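Local coordinates for conserved exported protein (Bacteroides fragilis, PDB 3CLW) that is of unknown function but probably hydrolyses O-glycosidic bonds in carbohydrates, at residues 19-24 with 65-70; 125-130 with 176-181; 308-313 with 352-357. All blocks are in the same frame, centred on the assembly; numbering follows the deposited sequence.

Contact 1: 19-24 with 65-70; sequences IDNFSA and LTNWRV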
# COMPACT_ATOMS: atom_id res chain seq x y z
N ILE A 19 -0.65 8.51 11.71
CA ILE A 19 -1.11 7.49 10.74
C ILE A 19 -2.06 8.10 9.71
O ILE A 19 -3.03 8.77 10.07
CB ILE A 19 -1.81 6.28 11.41
CG1 ILE A 19 -0.96 5.66 12.53
CG2 ILE A 19 -2.20 5.22 10.36
CD1 ILE A 19 0.31 4.95 12.03
N ASP A 20 -1.76 7.89 8.43
CA ASP A 20 -2.64 8.31 7.34
C ASP A 20 -3.65 7.20 7.02
O ASP A 20 -4.84 7.42 7.07
CB ASP A 20 -1.83 8.67 6.09
CG ASP A 20 -0.95 9.92 6.29
OD1 ASP A 20 -1.32 10.78 7.11
OD2 ASP A 20 0.09 10.04 5.62
N ASN A 21 -3.18 6.00 6.65
CA ASN A 21 -4.08 4.92 6.19
C ASN A 21 -3.38 3.59 6.09
O ASN A 21 -2.17 3.50 6.23
CB ASN A 21 -4.68 5.23 4.81
CG ASN A 21 -3.60 5.40 3.71
OD1 ASN A 21 -3.05 4.42 3.21
ND2 ASN A 21 -3.33 6.65 3.32
N PHE A 22 -4.19 2.56 5.84
CA PHE A 22 -3.73 1.31 5.29
C PHE A 22 -4.56 1.14 4.03
O PHE A 22 -5.73 1.53 3.98
CB PHE A 22 -3.98 0.17 6.30
CG PHE A 22 -3.07 0.24 7.52
CD1 PHE A 22 -1.87 -0.49 7.55
CD2 PHE A 22 -3.39 1.05 8.60
CE1 PHE A 22 -1.02 -0.41 8.64
CE2 PHE A 22 -2.56 1.15 9.68
CZ PHE A 22 -1.36 0.42 9.71
N SER A 23 -3.94 0.59 3.00
CA SER A 23 -4.51 0.67 1.71
C SER A 23 -4.27 -0.61 0.92
O SER A 23 -3.55 -1.49 1.36
CB SER A 23 -3.92 1.86 0.98
OG SER A 23 -4.66 2.14 -0.20
N ALA A 24 -4.92 -0.71 -0.24
CA ALA A 24 -4.60 -1.72 -1.24
C ALA A 24 -5.02 -1.16 -2.59
O ALA A 24 -5.57 -0.07 -2.67
CB ALA A 24 -5.31 -3.05 -0.94
N LEU A 65 -9.74 -1.20 5.48
CA LEU A 65 -8.81 -0.28 4.87
C LEU A 65 -9.34 1.14 4.84
O LEU A 65 -10.56 1.38 4.76
CB LEU A 65 -8.46 -0.72 3.46
CG LEU A 65 -7.77 -2.07 3.33
CD1 LEU A 65 -7.76 -2.40 1.89
CD2 LEU A 65 -6.35 -2.07 3.93
N THR A 66 -8.41 2.09 4.89
CA THR A 66 -8.76 3.47 5.06
C THR A 66 -8.24 4.38 3.95
O THR A 66 -8.36 5.60 4.05
CB THR A 66 -8.32 3.99 6.46
OG1 THR A 66 -7.02 3.51 6.74
CG2 THR A 66 -9.27 3.47 7.54
N ASN A 67 -7.65 3.78 2.93
CA ASN A 67 -7.40 4.41 1.63
C ASN A 67 -7.65 3.31 0.60
O ASN A 67 -7.66 2.11 0.96
CB ASN A 67 -5.96 4.94 1.54
CG ASN A 67 -5.62 5.54 0.15
OD1 ASN A 67 -6.12 6.60 -0.23
ND2 ASN A 67 -4.77 4.87 -0.58
N TRP A 68 -7.89 3.70 -0.65
CA TRP A 68 -8.06 2.73 -1.77
C TRP A 68 -7.33 3.29 -2.98
O TRP A 68 -7.54 4.46 -3.33
CB TRP A 68 -9.54 2.50 -2.09
CG TRP A 68 -9.87 1.46 -3.19
CD1 TRP A 68 -10.59 1.68 -4.35
CD2 TRP A 68 -9.56 0.07 -3.17
NE1 TRP A 68 -10.74 0.51 -5.05
CE2 TRP A 68 -10.12 -0.50 -4.35
CE3 TRP A 68 -8.85 -0.77 -2.28
CZ2 TRP A 68 -9.97 -1.87 -4.68
CZ3 TRP A 68 -8.70 -2.13 -2.60
CH2 TRP A 68 -9.26 -2.67 -3.79
N ARG A 69 -6.46 2.48 -3.58
CA ARG A 69 -5.69 2.98 -4.72
C ARG A 69 -6.37 2.57 -6.05
O ARG A 69 -6.53 1.37 -6.33
CB ARG A 69 -4.24 2.51 -4.68
CG ARG A 69 -3.43 2.97 -3.45
CD ARG A 69 -2.04 2.31 -3.38
NE ARG A 69 -1.27 2.52 -4.62
CZ ARG A 69 -0.36 3.48 -4.80
NH1 ARG A 69 -0.04 4.35 -3.83
NH2 ARG A 69 0.25 3.56 -5.98
N VAL A 70 -6.76 3.57 -6.84
CA VAL A 70 -7.44 3.37 -8.11
C VAL A 70 -6.48 3.57 -9.31
O VAL A 70 -5.86 4.64 -9.46
CB VAL A 70 -8.68 4.30 -8.20
CG1 VAL A 70 -9.37 4.21 -9.58
CG2 VAL A 70 -9.64 3.96 -7.09
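Two consecutive backbone amides grip the carbonyl oxygen of F22. T66 N comes to F22 O at 2.9 Å in the carbonyl plane, while N67 N binds the same oxygen at 3.1 Å, tilted 34° from that plane. F22's own amide is held too: F22 N donates to T66 OG1 at 3.1 Å. T66 can take this bond because its chi1 of 43° sets the hydroxyl between its own backbone N and carbonyl carbon, facing strand 21-24. Further along, R69 N binds A24 O at 2.9 Å. On the apolar side, A24 CB is wedged between L65 CD1 at 3.8 Å and W68 CZ3 at 3.9 Å. N67 CB presses on the side-chain amide of N21, only 3.2 Å from N21 CG, a tight fit. The polar ends of N21 and R69 look past this contact and are engaged by Q355, and R69 also forms a salt bridge with E231. Running at 41° to each other, the strands 21-24 and 68-70 make the seam between the first two staves of an eight-stranded TIM barrel, the fold expected of glycoside hydrolase family 30.

Contact 2: 125-130 with 176-181; sequences FLFFTN and FHVNYI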
# COMPACT_ATOMS: atom_id res chain seq x y z
N PHE A 125 -9.49 8.31 -1.51
CA PHE A 125 -8.95 7.66 -2.69
C PHE A 125 -7.63 8.27 -3.19
O PHE A 125 -7.40 9.48 -3.10
CB PHE A 125 -10.00 7.64 -3.81
CG PHE A 125 -11.27 6.92 -3.45
CD1 PHE A 125 -12.36 7.64 -2.91
CD2 PHE A 125 -11.40 5.55 -3.66
CE1 PHE A 125 -13.55 7.00 -2.58
CE2 PHE A 125 -12.62 4.88 -3.32
CZ PHE A 125 -13.68 5.61 -2.77
N LEU A 126 -6.78 7.39 -3.73
CA LEU A 126 -5.57 7.79 -4.46
C LEU A 126 -5.74 7.27 -5.87
O LEU A 126 -6.12 6.10 -6.07
CB LEU A 126 -4.30 7.22 -3.81
CG LEU A 126 -2.91 7.51 -4.43
CD1 LEU A 126 -1.78 7.44 -3.38
CD2 LEU A 126 -2.58 6.62 -5.61
N PHE A 127 -5.49 8.15 -6.85
CA PHE A 127 -5.48 7.81 -8.28
C PHE A 127 -4.05 7.64 -8.76
O PHE A 127 -3.21 8.54 -8.56
CB PHE A 127 -6.11 8.95 -9.08
CG PHE A 127 -7.61 8.92 -9.11
CD1 PHE A 127 -8.30 9.71 -10.02
CD2 PHE A 127 -8.33 8.07 -8.25
CE1 PHE A 127 -9.70 9.65 -10.05
CE2 PHE A 127 -9.73 7.99 -8.30
CZ PHE A 127 -10.41 8.78 -9.21
N PHE A 128 -3.75 6.50 -9.38
CA PHE A 128 -2.39 6.22 -9.85
C PHE A 128 -2.40 5.74 -11.30
O PHE A 128 -3.35 5.09 -11.72
CB PHE A 128 -1.58 5.27 -8.92
CG PHE A 128 -1.96 3.80 -9.03
CD1 PHE A 128 -3.05 3.29 -8.33
CD2 PHE A 128 -1.23 2.94 -9.83
CE1 PHE A 128 -3.39 1.90 -8.41
CE2 PHE A 128 -1.59 1.59 -9.96
CZ PHE A 128 -2.67 1.07 -9.23
N THR A 129 -1.33 6.08 -12.02
CA THR A 129 -1.10 5.65 -13.39
C THR A 129 0.22 4.89 -13.51
O THR A 129 1.23 5.19 -12.81
CB THR A 129 -1.04 6.83 -14.39
OG1 THR A 129 -0.28 7.92 -13.81
CG2 THR A 129 -2.41 7.29 -14.76
N ASN A 130 0.16 3.90 -14.40
CA ASN A 130 1.25 3.08 -14.85
C ASN A 130 1.79 3.53 -16.20
O ASN A 130 2.88 3.14 -16.61
CB ASN A 130 0.79 1.64 -14.97
CG ASN A 130 0.71 0.97 -13.65
OD1 ASN A 130 1.48 1.30 -12.72
ND2 ASN A 130 -0.22 0.03 -13.52
N PHE A 176 -16.56 11.65 -4.53
CA PHE A 176 -15.45 10.82 -4.09
C PHE A 176 -14.22 11.67 -3.67
O PHE A 176 -13.78 12.53 -4.44
CB PHE A 176 -15.08 9.77 -5.14
CG PHE A 176 -16.22 8.82 -5.51
CD1 PHE A 176 -16.98 9.04 -6.67
CD2 PHE A 176 -16.54 7.73 -4.70
CE1 PHE A 176 -18.02 8.16 -7.04
CE2 PHE A 176 -17.58 6.84 -5.07
CZ PHE A 176 -18.32 7.08 -6.23
N HIS A 177 -13.69 11.48 -2.47
CA HIS A 177 -12.54 12.32 -2.01
C HIS A 177 -11.26 11.74 -2.56
O HIS A 177 -10.61 10.95 -1.91
CB HIS A 177 -12.47 12.48 -0.49
CG HIS A 177 -13.72 13.03 0.11
ND1 HIS A 177 -14.10 12.76 1.41
CD2 HIS A 177 -14.70 13.80 -0.41
CE1 HIS A 177 -15.25 13.35 1.66
NE2 HIS A 177 -15.64 14.00 0.57
N VAL A 178 -10.96 12.08 -3.80
CA VAL A 178 -9.71 11.72 -4.41
C VAL A 178 -8.70 12.73 -3.88
O VAL A 178 -8.65 13.88 -4.33
CB VAL A 178 -9.80 11.84 -5.93
CG1 VAL A 178 -8.44 11.46 -6.58
CG2 VAL A 178 -10.98 10.99 -6.44
N ASN A 179 -7.93 12.30 -2.88
CA ASN A 179 -7.04 13.21 -2.18
C ASN A 179 -5.59 13.20 -2.67
O ASN A 179 -4.81 14.08 -2.30
CB ASN A 179 -7.11 12.92 -0.68
CG ASN A 179 -8.51 13.07 -0.12
OD1 ASN A 179 -9.24 14.00 -0.50
ND2 ASN A 179 -8.90 12.16 0.76
N TYR A 180 -5.23 12.20 -3.49
CA TYR A 180 -3.84 12.04 -3.94
C TYR A 180 -3.79 11.58 -5.39
O TYR A 180 -4.70 10.87 -5.86
CB TYR A 180 -3.13 10.99 -3.10
CG TYR A 180 -3.35 11.09 -1.59
CD1 TYR A 180 -4.36 10.35 -0.95
CD2 TYR A 180 -2.52 11.90 -0.81
CE1 TYR A 180 -4.55 10.43 0.43
CE2 TYR A 180 -2.71 12.01 0.56
CZ TYR A 180 -3.72 11.26 1.18
OH TYR A 180 -3.85 11.37 2.55
N ILE A 181 -2.76 12.02 -6.10
CA ILE A 181 -2.47 11.59 -7.47
C ILE A 181 -1.04 11.15 -7.54
O ILE A 181 -0.15 11.93 -7.22
CB ILE A 181 -2.66 12.69 -8.53
CG1 ILE A 181 -4.13 13.05 -8.72
CG2 ILE A 181 -2.08 12.25 -9.90
CD1 ILE A 181 -4.37 14.41 -9.32
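Strands 125-128 and 178-181 run parallel, 33° apart, with a beta bulge where the register slips by one residue: F125 pairs with V178, but L126 pairs with Y180, and N179 is the extra residue. They are adjacent staves of the TIM barrel. F125 bonds twice to segment 176-181, F125 N to H177 O and F125 O to N179 N, the latter at 2.9 Å in the carbonyl plane. Just before the strand, H177 centres an inverse gamma turn that places F176 beside F125. The two rings make an offset edge-to-face pair, the edge of F176 toward the face of F125, centroids 5.8 Å apart and planes at 81°; the closest carbons are F125 CE1 and F176 CD2 at 3.7 Å.

F125, F127, V178 and I181 point out of the barrel, toward the helices 108-119 and 157-173. V178 lays both methyls on one face of F127: CG1 stands over the ring centre, 3.7 Å from the F127 centroid in a CH-pi contact, and CG2 reaches F127 CZ at 3.6 Å. CG of F127 sits beside its own backbone N, and from there the ring spreads under the valine.

L126 and Y180 point the other way, into the barrel. Their side chains cross at about a right angle, L126 CG meeting Y180 CB at 3.7 Å, and the Y180 ring goes on to meet W309 edge to face. Past the bulge the ladder resumes with a nearly straight bond, F127 N to Y180 O, of 3.0 Å and 170° at the hydrogen.

Contact 3: 308-313 with 352-357; sequences FWASEY and SAWQWW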
# COMPACT_ATOMS: atom_id res chain seq x y z
N PHE A 308 6.84 9.36 5.31
CA PHE A 308 7.09 8.22 4.45
C PHE A 308 5.81 7.35 4.29
O PHE A 308 5.07 7.18 5.25
CB PHE A 308 8.26 7.38 4.99
CG PHE A 308 8.57 6.19 4.12
CD1 PHE A 308 9.17 6.38 2.88
CD2 PHE A 308 8.21 4.92 4.51
CE1 PHE A 308 9.43 5.30 2.06
CE2 PHE A 308 8.45 3.83 3.71
CZ PHE A 308 9.06 4.01 2.48
N TRP A 309 5.58 6.83 3.08
CA TRP A 309 4.52 5.84 2.80
C TRP A 309 5.14 4.63 2.12
O TRP A 309 5.88 4.74 1.11
CB TRP A 309 3.46 6.41 1.85
CG TRP A 309 2.34 7.23 2.48
CD1 TRP A 309 2.35 7.85 3.72
CD2 TRP A 309 1.08 7.57 1.88
NE1 TRP A 309 1.17 8.51 3.92
CE2 TRP A 309 0.37 8.36 2.81
CE3 TRP A 309 0.46 7.25 0.64
CZ2 TRP A 309 -0.90 8.86 2.55
CZ3 TRP A 309 -0.82 7.77 0.38
CH2 TRP A 309 -1.48 8.55 1.34
N ALA A 310 4.89 3.45 2.69
CA ALA A 310 5.19 2.20 1.99
C ALA A 310 3.96 1.97 1.09
O ALA A 310 2.83 1.80 1.56
CB ALA A 310 5.45 1.06 3.00
N SER A 311 4.14 2.07 -0.22
CA SER A 311 2.98 2.27 -1.09
C SER A 311 2.65 1.12 -2.03
O SER A 311 1.73 1.22 -2.85
CB SER A 311 3.13 3.56 -1.89
OG SER A 311 4.35 3.51 -2.64
N GLU A 312 3.41 0.03 -1.95
CA GLU A 312 3.10 -1.19 -2.71
C GLU A 312 3.91 -2.35 -2.21
O GLU A 312 5.10 -2.24 -2.02
CB GLU A 312 3.34 -1.02 -4.21
CG GLU A 312 2.63 -2.09 -5.06
CD GLU A 312 3.10 -2.13 -6.49
OE1 GLU A 312 2.96 -1.14 -7.23
OE2 GLU A 312 3.60 -3.19 -6.90
N TYR A 313 3.23 -3.47 -1.98
CA TYR A 313 3.89 -4.75 -1.74
C TYR A 313 2.98 -5.93 -2.07
O TYR A 313 1.77 -5.85 -1.92
CB TYR A 313 4.34 -4.88 -0.28
CG TYR A 313 5.09 -6.18 -0.04
CD1 TYR A 313 6.36 -6.40 -0.61
CD2 TYR A 313 4.49 -7.23 0.69
CE1 TYR A 313 7.03 -7.59 -0.43
CE2 TYR A 313 5.15 -8.43 0.89
CZ TYR A 313 6.41 -8.61 0.33
OH TYR A 313 7.06 -9.81 0.53
N SER A 352 3.88 6.65 7.54
CA SER A 352 2.49 7.05 7.86
C SER A 352 1.39 6.23 7.19
O SER A 352 0.21 6.44 7.48
CB SER A 352 2.27 8.55 7.61
OG SER A 352 2.90 9.33 8.63
N ALA A 353 1.76 5.36 6.25
CA ALA A 353 0.80 4.50 5.54
C ALA A 353 1.52 3.24 5.14
O ALA A 353 2.73 3.29 4.90
CB ALA A 353 0.24 5.18 4.32
N TRP A 354 0.77 2.13 5.05
CA TRP A 354 1.26 0.86 4.50
C TRP A 354 0.23 0.36 3.48
O TRP A 354 -0.95 0.26 3.82
CB TRP A 354 1.52 -0.19 5.60
CG TRP A 354 2.38 -1.28 5.09
CD1 TRP A 354 3.75 -1.34 5.14
CD2 TRP A 354 1.95 -2.46 4.38
NE1 TRP A 354 4.19 -2.49 4.53
CE2 TRP A 354 3.11 -3.18 4.03
CE3 TRP A 354 0.69 -2.96 3.99
CZ2 TRP A 354 3.06 -4.40 3.33
CZ3 TRP A 354 0.64 -4.16 3.28
CH2 TRP A 354 1.82 -4.87 2.97
N GLN A 355 0.66 0.08 2.25
CA GLN A 355 -0.29 -0.20 1.17
C GLN A 355 0.05 -1.48 0.40
O GLN A 355 1.19 -1.67 -0.05
CB GLN A 355 -0.39 1.00 0.21
CG GLN A 355 -0.36 2.37 0.94
CD GLN A 355 -0.72 3.52 0.06
OE1 GLN A 355 -0.11 3.69 -1.00
NE2 GLN A 355 -1.71 4.32 0.47
N TRP A 356 -0.93 -2.37 0.31
CA TRP A 356 -0.83 -3.56 -0.55
C TRP A 356 -0.80 -3.18 -2.02
O TRP A 356 -1.27 -2.11 -2.39
CB TRP A 356 -2.06 -4.48 -0.33
CG TRP A 356 -1.96 -5.31 0.86
CD1 TRP A 356 -2.56 -5.11 2.08
CD2 TRP A 356 -1.19 -6.51 0.99
NE1 TRP A 356 -2.23 -6.13 2.94
CE2 TRP A 356 -1.38 -7.00 2.30
CE3 TRP A 356 -0.35 -7.23 0.11
CZ2 TRP A 356 -0.76 -8.15 2.77
CZ3 TRP A 356 0.27 -8.38 0.57
CH2 TRP A 356 0.05 -8.84 1.88
N TRP A 357 -0.27 -4.08 -2.84
CA TRP A 357 -0.56 -4.10 -4.26
C TRP A 357 -2.03 -4.61 -4.41
O TRP A 357 -2.91 -4.29 -3.58
CB TRP A 357 0.52 -4.96 -4.97
CG TRP A 357 0.37 -5.24 -6.45
CD1 TRP A 357 0.49 -6.46 -7.04
CD2 TRP A 357 0.05 -4.31 -7.51
NE1 TRP A 357 0.28 -6.36 -8.39
CE2 TRP A 357 -0.00 -5.06 -8.71
CE3 TRP A 357 -0.21 -2.94 -7.55
CZ2 TRP A 357 -0.29 -4.47 -9.95
CZ3 TRP A 357 -0.50 -2.35 -8.79
CH2 TRP A 357 -0.54 -3.13 -9.97
O HOH W 1 5.74 9.17 8.11
O HOH W 2 0.04 -0.36 -4.21
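Q355 leaves strand 353-356 toward residues 309-311 of the neighbouring TIM-barrel stave. CB and then CG pass the carbonyl of A310, with Q355 CG 3.3 Å from A310 O. Beyond CG the chain is extended, which carries the amide past S311 to W309. There Q355 OE1 touches S311 CB at 3.4 Å, and Q355 NE2 comes obliquely to W309 CZ3 at 3.6 Å, the amide and indole planes being 57° apart. Both amide atoms have firm partners on the strands beyond: OE1 accepts from R69 NH1, and NE2 donates to N21 OD1, which fixes the rotation of the group.

The W309 indole also takes A353 CB squarely over its five-membered ring, 3.3 Å from the centroid and 2° off the normal, while its NE1 donates to D20. On the outward face A310 CB packs against W354 CD1 at 3.6 Å, and helix 328-347 closes over both.

Farther along the two segments, E312 and W357 lie side by side, pointing the same way. The carboxylate is laid over the indole, planes 26° apart, with OE2 above one face near the rim; that oxygen is hydrogen-bonded to Y279. E312 sits just past the core of the seventh strand; in glycoside hydrolases of clan GH-A, to which family 30 belongs, the nucleophilic glutamate lies near the end of this strand, but whether E312 plays that part here is not established. W357 N ties back to Y313 O, and water 2 bridges the two segments, donating to S311 O at 2.7 Å and W356 O at 2.8 Å.

In the fold
All three contacts are buried seams of one barrel, but at different distances from the centre of the chain: contact 3 is centred about 3 Å from it, contact 1 about 7 Å and contact 2 about 13 Å. Contact 1 adjoins both others, since strand 6-25 neighbours 353-356 of contact 3 and strand 68-71 pairs with 125-128 of contact 2. Contacts 1 and 3 share a polar network inside the barrel. Contact 2 is chiefly aromatic and aliphatic, with one face, F125, F127, V178 and I181, turned toward the helices, and reaches exposed H177 at one end. It meets contact 3 in the interior, where L126 packs against W309.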